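Local coordinates for protein listeriolysin O (Listeria monocytogenes, PDB 4CDB) that binds cholesterol-containing host membranes, changes shape and assembles into an oligomeric pore that lyses the cell, at residues 147-150 with 151-154; 183-186 with 187-190; 13-16 with 17-21. One frame throughout, in Å; residues are numbered along the deposited sequence.

Contact 1: 147-150 with 151-154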
loop_
_atom_site.group_PDB
_atom_site.type_symbol
_atom_site.label_atom_id
_atom_site.label_comp_id
_atom_site.label_asym_id
_atom_site.label_seq_id
_atom_site.Cartn_x
_atom_site.Cartn_y
_atom_site.Cartn_z
ATOM N N LEU A 147 34.762 1.529 4.095
ATOM C CA LEU A 147 34.136 2.360 5.122
ATOM C C LEU A 147 33.376 1.523 6.150
ATOM O O LEU A 147 33.446 1.789 7.352
ATOM C CB LEU A 147 33.193 3.386 4.485
ATOM C CG LEU A 147 33.832 4.516 3.674
ATOM C CD1 LEU A 147 32.761 5.428 3.096
ATOM C CD2 LEU A 147 34.816 5.312 4.523
ATOM N N VAL A 148 32.649 0.517 5.672
ATOM C CA VAL A 148 31.878 -0.363 6.547
ATOM C C VAL A 148 32.791 -1.151 7.488
ATOM O O VAL A 148 32.502 -1.291 8.676
ATOM C CB VAL A 148 30.994 -1.335 5.734
ATOM C CG1 VAL A 148 30.441 -2.436 6.622
ATOM C CG2 VAL A 148 29.861 -0.582 5.046
ATOM N N GLU A 149 33.897 -1.660 6.953
ATOM C CA GLU A 149 34.863 -2.393 7.764
ATOM C C GLU A 149 35.539 -1.494 8.788
ATOM O O GLU A 149 35.830 -1.922 9.904
ATOM C CB GLU A 149 35.917 -3.070 6.885
ATOM C CG GLU A 149 35.453 -4.374 6.271
ATOM C CD GLU A 149 35.007 -5.383 7.316
ATOM O OE1 GLU A 149 35.704 -5.531 8.345
ATOM O OE2 GLU A 149 33.963 -6.035 7.106
ATOM N N ARG A 150 35.790 -0.247 8.400
ATOM C CA ARG A 150 36.406 0.725 9.297
ATOM C C ARG A 150 35.519 1.009 10.507
ATOM O O ARG A 150 36.012 1.189 11.622
ATOM C CB ARG A 150 36.745 2.019 8.547
ATOM C CG ARG A 150 38.240 2.245 8.370
ATOM C CD ARG A 150 38.559 3.044 7.110
ATOM N NE ARG A 150 38.006 4.396 7.131
ATOM C CZ ARG A 150 38.260 5.321 6.210
ATOM N NH1 ARG A 150 39.065 5.044 5.193
ATOM N NH2 ARG A 150 37.716 6.526 6.305
ATOM N N TRP A 151 34.208 1.030 10.287
ATOM C CA TRP A 151 33.258 1.239 11.373
ATOM C C TRP A 151 33.176 0.011 12.275
ATOM O O TRP A 151 33.095 0.132 13.497
ATOM C CB TRP A 151 31.870 1.582 10.825
ATOM C CG TRP A 151 30.856 1.853 11.905
ATOM C CD1 TRP A 151 30.653 3.033 12.563
ATOM C CD2 TRP A 151 29.910 0.923 12.452
ATOM N NE1 TRP A 151 29.640 2.894 13.484
ATOM C CE2 TRP A 151 29.168 1.608 13.435
ATOM C CE3 TRP A 151 29.619 -0.422 12.204
ATOM C CZ2 TRP A 151 28.154 0.994 14.171
ATOM C CZ3 TRP A 151 28.613 -1.031 12.935
ATOM C CH2 TRP A 151 27.892 -0.324 13.906
ATOM N N ASN A 152 33.196 -1.170 11.662
ATOM C CA ASN A 152 33.128 -2.424 12.405
ATOM C C ASN A 152 34.349 -2.657 13.294
ATOM O O ASN A 152 34.295 -3.442 14.238
ATOM C CB ASN A 152 32.949 -3.609 11.450
ATOM C CG ASN A 152 31.566 -3.657 10.825
ATOM O OD1 ASN A 152 30.569 -3.323 11.465
ATOM N ND2 ASN A 152 31.500 -4.082 9.568
ATOM N N GLU A 153 35.444 -1.969 12.989
ATOM C CA GLU A 153 36.709 -2.203 13.679
ATOM C C GLU A 153 37.118 -1.075 14.628
ATOM O O GLU A 153 38.194 -1.121 15.222
ATOM C CB GLU A 153 37.829 -2.457 12.664
ATOM C CG GLU A 153 37.644 -3.715 11.828
ATOM C CD GLU A 153 38.731 -3.892 10.780
ATOM O OE1 GLU A 153 39.646 -3.043 10.712
ATOM O OE2 GLU A 153 38.669 -4.883 10.022
ATOM N N LYS A 154 36.266 -0.063 14.768
ATOM C CA LYS A 154 36.567 1.060 15.652
ATOM C C LYS A 154 35.382 1.469 16.519
ATOM O O LYS A 154 35.553 1.840 17.680
ATOM C CB LYS A 154 37.038 2.279 14.852
ATOM C CG LYS A 154 38.483 2.236 14.396
ATOM C CD LYS A 154 38.967 3.635 14.036
ATOM C CE LYS A 154 40.253 3.596 13.227
ATOM N NZ LYS A 154 40.659 4.960 12.786
#

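Contact 2: 183-186 with 187-190. With NA (sodium ion), chain N.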
loop_
_atom_site.group_PDB
_atom_site.type_symbol
_atom_site.label_atom_id
_atom_site.label_comp_id
_atom_site.label_asym_id
_atom_site.label_seq_id
_atom_site.Cartn_x
_atom_site.Cartn_y
_atom_site.Cartn_z
ATOM N N PHE A 183 4.911 3.152 -5.242
ATOM C CA PHE A 183 6.098 2.356 -4.951
ATOM C C PHE A 183 7.130 2.365 -6.080
ATOM O O PHE A 183 8.106 1.617 -6.042
ATOM C CB PHE A 183 5.694 0.918 -4.626
ATOM C CG PHE A 183 4.766 0.801 -3.449
ATOM C CD1 PHE A 183 5.257 0.864 -2.154
ATOM C CD2 PHE A 183 3.403 0.626 -3.637
ATOM C CE1 PHE A 183 4.405 0.756 -1.067
ATOM C CE2 PHE A 183 2.547 0.516 -2.554
ATOM C CZ PHE A 183 3.047 0.581 -1.268
ATOM N N GLY A 184 6.914 3.211 -7.081
ATOM C CA GLY A 184 7.827 3.291 -8.209
ATOM C C GLY A 184 7.594 2.166 -9.199
ATOM O O GLY A 184 6.850 1.227 -8.913
ATOM N N THR A 185 8.231 2.260 -10.363
ATOM C CA THR A 185 8.107 1.246 -11.410
ATOM C C THR A 185 8.651 -0.099 -10.932
ATOM O O THR A 185 8.269 -1.159 -11.439
ATOM C CB THR A 185 8.840 1.689 -12.700
ATOM O OG1 THR A 185 8.325 2.955 -13.131
ATOM C CG2 THR A 185 8.656 0.674 -13.821
ATOM N N ALA A 186 9.525 -0.051 -9.933
ATOM C CA ALA A 186 10.098 -1.259 -9.346
ATOM C C ALA A 186 9.039 -2.204 -8.776
ATOM O O ALA A 186 9.316 -3.379 -8.542
ATOM C CB ALA A 186 11.118 -0.893 -8.273
ATOM N N PHE A 187 7.830 -1.693 -8.556
ATOM C CA PHE A 187 6.734 -2.524 -8.069
ATOM C C PHE A 187 6.413 -3.683 -9.020
ATOM O O PHE A 187 6.034 -4.765 -8.571
ATOM C CB PHE A 187 5.475 -1.690 -7.803
ATOM C CG PHE A 187 4.250 -2.523 -7.543
ATOM C CD1 PHE A 187 4.056 -3.133 -6.311
ATOM C CD2 PHE A 187 3.299 -2.709 -8.534
ATOM C CE1 PHE A 187 2.933 -3.910 -6.073
ATOM C CE2 PHE A 187 2.176 -3.484 -8.301
ATOM C CZ PHE A 187 1.994 -4.085 -7.071
ATOM N N LYS A 188 6.569 -3.454 -10.323
ATOM C CA LYS A 188 6.261 -4.475 -11.326
ATOM C C LYS A 188 7.125 -5.718 -11.137
ATOM O O LYS A 188 6.648 -6.843 -11.280
ATOM C CB LYS A 188 6.428 -3.924 -12.746
ATOM C CG LYS A 188 5.648 -2.643 -13.015
ATOM C CD LYS A 188 5.864 -2.117 -14.432
ATOM C CE LYS A 188 4.849 -2.702 -15.401
ATOM N NZ LYS A 188 4.555 -1.773 -16.533
ATOM N N ALA A 189 8.399 -5.509 -10.817
ATOM C CA ALA A 189 9.306 -6.617 -10.538
ATOM C C ALA A 189 8.868 -7.363 -9.282
ATOM O O ALA A 189 8.846 -8.593 -9.252
ATOM C CB ALA A 189 10.735 -6.113 -10.386
ATOM N N VAL A 190 8.519 -6.607 -8.247
ATOM C CA VAL A 190 8.051 -7.190 -6.996
ATOM C C VAL A 190 6.731 -7.931 -7.202
ATOM O O VAL A 190 6.509 -8.994 -6.624
ATOM C CB VAL A 190 7.876 -6.113 -5.902
ATOM C CG1 VAL A 190 7.343 -6.729 -4.621
ATOM C CG2 VAL A 190 9.196 -5.412 -5.638
HETATM NA NA NA N . 9.131 0.169 -3.830
HETATM O O HOH W 1 8.944 1.706 -1.774
#

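Contact 3: 13-16 with 17-21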
loop_
_atom_site.group_PDB
_atom_site.type_symbol
_atom_site.label_atom_id
_atom_site.label_comp_id
_atom_site.label_asym_id
_atom_site.label_seq_id
_atom_site.Cartn_x
_atom_site.Cartn_y
_atom_site.Cartn_z
ATOM N N THR A 13 46.632 19.364 -18.517
ATOM C CA THR A 13 47.325 20.116 -19.558
ATOM C C THR A 13 46.428 21.266 -20.013
ATOM O O THR A 13 45.222 21.236 -19.767
ATOM C CB THR A 13 47.660 19.216 -20.768
ATOM O OG1 THR A 13 46.447 18.732 -21.356
ATOM C CG2 THR A 13 48.522 18.039 -20.340
ATOM N N PRO A 14 47.014 22.293 -20.662
ATOM C CA PRO A 14 46.232 23.433 -21.155
ATOM C C PRO A 14 44.971 23.051 -21.939
ATOM O O PRO A 14 43.928 23.666 -21.725
ATOM C CB PRO A 14 47.227 24.160 -22.060
ATOM C CG PRO A 14 48.546 23.918 -21.395
ATOM C CD PRO A 14 48.465 22.521 -20.823
ATOM N N ILE A 15 45.054 22.058 -22.819
ATOM C CA ILE A 15 43.890 21.671 -23.614
ATOM C C ILE A 15 42.869 20.883 -22.789
ATOM O O ILE A 15 41.670 20.915 -23.072
ATOM C CB ILE A 15 44.280 20.887 -24.896
ATOM C CG1 ILE A 15 43.107 20.852 -25.880
ATOM C CG2 ILE A 15 44.749 19.478 -24.557
ATOM C CD1 ILE A 15 43.419 20.159 -27.193
ATOM N N GLU A 16 43.348 20.184 -21.765
ATOM C CA GLU A 16 42.461 19.453 -20.869
ATOM C C GLU A 16 41.636 20.425 -20.032
ATOM O O GLU A 16 40.471 20.169 -19.731
ATOM C CB GLU A 16 43.255 18.487 -19.982
ATOM C CG GLU A 16 43.727 17.235 -20.714
ATOM C CD GLU A 16 44.742 16.423 -19.927
ATOM O OE1 GLU A 16 45.168 16.876 -18.844
ATOM O OE2 GLU A 16 45.115 15.330 -20.401
ATOM N N LYS A 17 42.247 21.549 -19.669
ATOM C CA LYS A 17 41.548 22.596 -18.938
ATOM C C LYS A 17 40.518 23.263 -19.833
ATOM O O LYS A 17 39.419 23.599 -19.391
ATOM C CB LYS A 17 42.537 23.637 -18.410
ATOM C CG LYS A 17 43.499 23.099 -17.370
ATOM C CD LYS A 17 44.379 24.212 -16.830
ATOM C CE LYS A 17 45.323 23.698 -15.758
ATOM N NZ LYS A 17 46.197 24.789 -15.248
ATOM N N LYS A 18 40.884 23.455 -21.096
ATOM C CA LYS A 18 39.968 24.007 -22.083
ATOM C C LYS A 18 38.758 23.090 -22.289
ATOM O O LYS A 18 37.625 23.559 -22.365
ATOM C CB LYS A 18 40.691 24.248 -23.412
ATOM C CG LYS A 18 39.826 24.909 -24.480
ATOM C CD LYS A 18 40.538 24.966 -25.826
ATOM C CE LYS A 18 39.630 25.550 -26.903
ATOM N NZ LYS A 18 40.243 25.457 -28.258
ATOM N N HIS A 19 38.997 21.784 -22.363
ATOM C CA HIS A 19 37.908 20.825 -22.539
ATOM C C HIS A 19 36.983 20.801 -21.323
ATOM O O HIS A 19 35.764 20.690 -21.464
ATOM C CB HIS A 19 38.450 19.419 -22.819
ATOM C CG HIS A 19 39.112 19.276 -24.153
ATOM N ND1 HIS A 19 38.768 20.045 -25.246
ATOM C CD2 HIS A 19 40.101 18.451 -24.574
ATOM C CE1 HIS A 19 39.515 19.700 -26.278
ATOM N NE2 HIS A 19 40.332 18.733 -25.897
ATOM N N ALA A 20 37.568 20.904 -20.132
ATOM C CA ALA A 20 36.788 20.918 -18.899
ATOM C C ALA A 20 35.886 22.146 -18.856
ATOM O O ALA A 20 34.719 22.065 -18.471
ATOM C CB ALA A 20 37.708 20.881 -17.676
ATOM N N ASP A 21 36.432 23.283 -19.273
ATOM C CA ASP A 21 35.674 24.523 -19.323
ATOM C C ASP A 21 34.556 24.449 -20.365
ATOM O O ASP A 21 33.459 24.953 -20.139
ATOM C CB ASP A 21 36.607 25.696 -19.612
ATOM C CG ASP A 21 35.865 27.007 -19.769
ATOM O OD1 ASP A 21 35.578 27.651 -18.739
ATOM O OD2 ASP A 21 35.580 27.399 -20.920
#

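Contact 1: 147-150 with 151-154
Val148 and Asn152 meet one turn apart at the C-terminal end of helix 137-152, their side chains lying alongside each other and pointing the same way. CG1 of Val148 comes to 3.5 Å from ND2 of Asn152. The torsion of Asn152 (chi1 -71°) sets its CG beside its own backbone N, which folds the amide back over the preceding turn. ND2 thus reaches 3.1 Å from Val148 O, but at an angle too poor for a hydrogen bond. That carbonyl is satisfied by the backbone: Asn152 N donates to Val148 O at 3.1 Å, and Trp151 N adds only a weak share, its main acceptor being Leu147 O at 3.1 Å. Beyond Asn152 the helix gives out, and Glu153 N makes a weak bond to Arg150 O at 3.5 Å.

Two carboxylates come together on one flank. OE1 of Glu149 lies 3.5 Å from OE2 of Glu153, with the planes turned 69° apart; a salt bridge from Arg340 to Glu149 OE1 would ease any repulsion between the two acids. On another flank CD2 of Leu147 touches one face of the Arg150 guanidinium near its rim, and the NH2 of Arg150 donates to the carbonyls of Asp127 and Lys129.

The buried Trp151 gives its NE1 proton to Pro121 O and packs on Leu120, Met123 and Ala156, while Leu147 and Val148 rest on Ile118 of strand 114-118.

Contact 2: 183-186 with 187-190
A type I beta turn, Gly184 to Phe187, carries the chain from helix 176-183 into helix 187-194, and Phe187 N closes it by donating to Gly184 O at 3.1 Å. The bond is straight (166° at the hydrogen), although the donor stands well above the carbonyl plane. Gly184 breaks the first helix with a positive phi. One step on, Lys188 N donates to Thr185 O at 3.1 Å, while the bonds from Ala189 N and Val190 N to Ala186 O are weak.

Phe183 and Phe187 meet through their CB atoms, 4.1 Å apart, rather than through their rings. A chi1 of 169° sets CG of Phe187 beside its own carbonyl carbon, whereas CG of Phe183 lies beside its backbone N. On the outer surface the CG2 of Thr185 runs alongside Lys188 and touches its CD at 4.0 Å. OG1 of Thr185 is bonded to Val100 O, and Asn102 OD1 receives Ala186 N.

Phe183 O also binds a sodium ion at 2.8 Å; water 1 is a further ligand at 2.6 Å, and Gln78 and Tyr265 complete the site.

Residues 176-189 are expected to become a membrane-spanning beta strand in the pore, so the turn and the start of the helix would have to unfold. Here the side chains of Phe183 and Phe187 both pack on Val210 of strand 207-222, Phe183 also reaches strand 165-172, and Phe187 leans on Leu179 of helix 176-183.

Contact 3: 13-16 with 17-21
His19 bends back over Ile15, one turn earlier in helix 14-28. The CB of His19 lies 3.6 Å from Ile15 O. At CG of His19, set beside the backbone N by a chi1 of -69°, the distance to Ile15 O falls to 3.2 Å. In the ring, His19 CD2 keeps close to Ile15 O at 3.3 Å and ND1 stands 3.7 Å from it, so the carbonyl oxygen sits over one face of the imidazole, offset toward its rim. Farther out, the ring meets the Ile15 side chain instead: NE2 of His19 comes to 3.5 Å from CG1 of Ile15 and 3.6 Å from its CD1, with CE1 close to both carbons. Ile15 O also accepts His19 N at 2.9 Å, so one oxygen serves the helix and also faces the ring.

The first turn is closed by a capping box. Thr13 N donates to OE1 of Glu16 at 2.9 Å, and Glu16 N returns a weak bond to OG1 of Thr13. The box thus gives Glu16 N, a first-turn amide, a weak partner and holds Thr13 N to the carboxylate. Glu16 places that carboxylate by the N-terminal end of the helix, where the dipole would probably favour a negative charge.

From the N terminus, contact 3 comes first, starting helix 14-28 at the far tip of the elongated molecule. Contact 1 follows, ending helix 137-152, and contact 2 then makes the turn between helices 176-183 and 187-194. The three lie in series: none nests in or crosses another, and each closes only a turn or two of local chain. They do not touch. The centres of contacts 1 and 2 are about 33 Å apart. Those of contacts 2 and 3 are about 43 Å apart. Contacts 1 and 2 nonetheless lean on one large antiparallel sheet, through strand 114-118 and strands 165-172 and 207-222 respectively, while contact 3 touches loop residues such as Arg227 and Lys234.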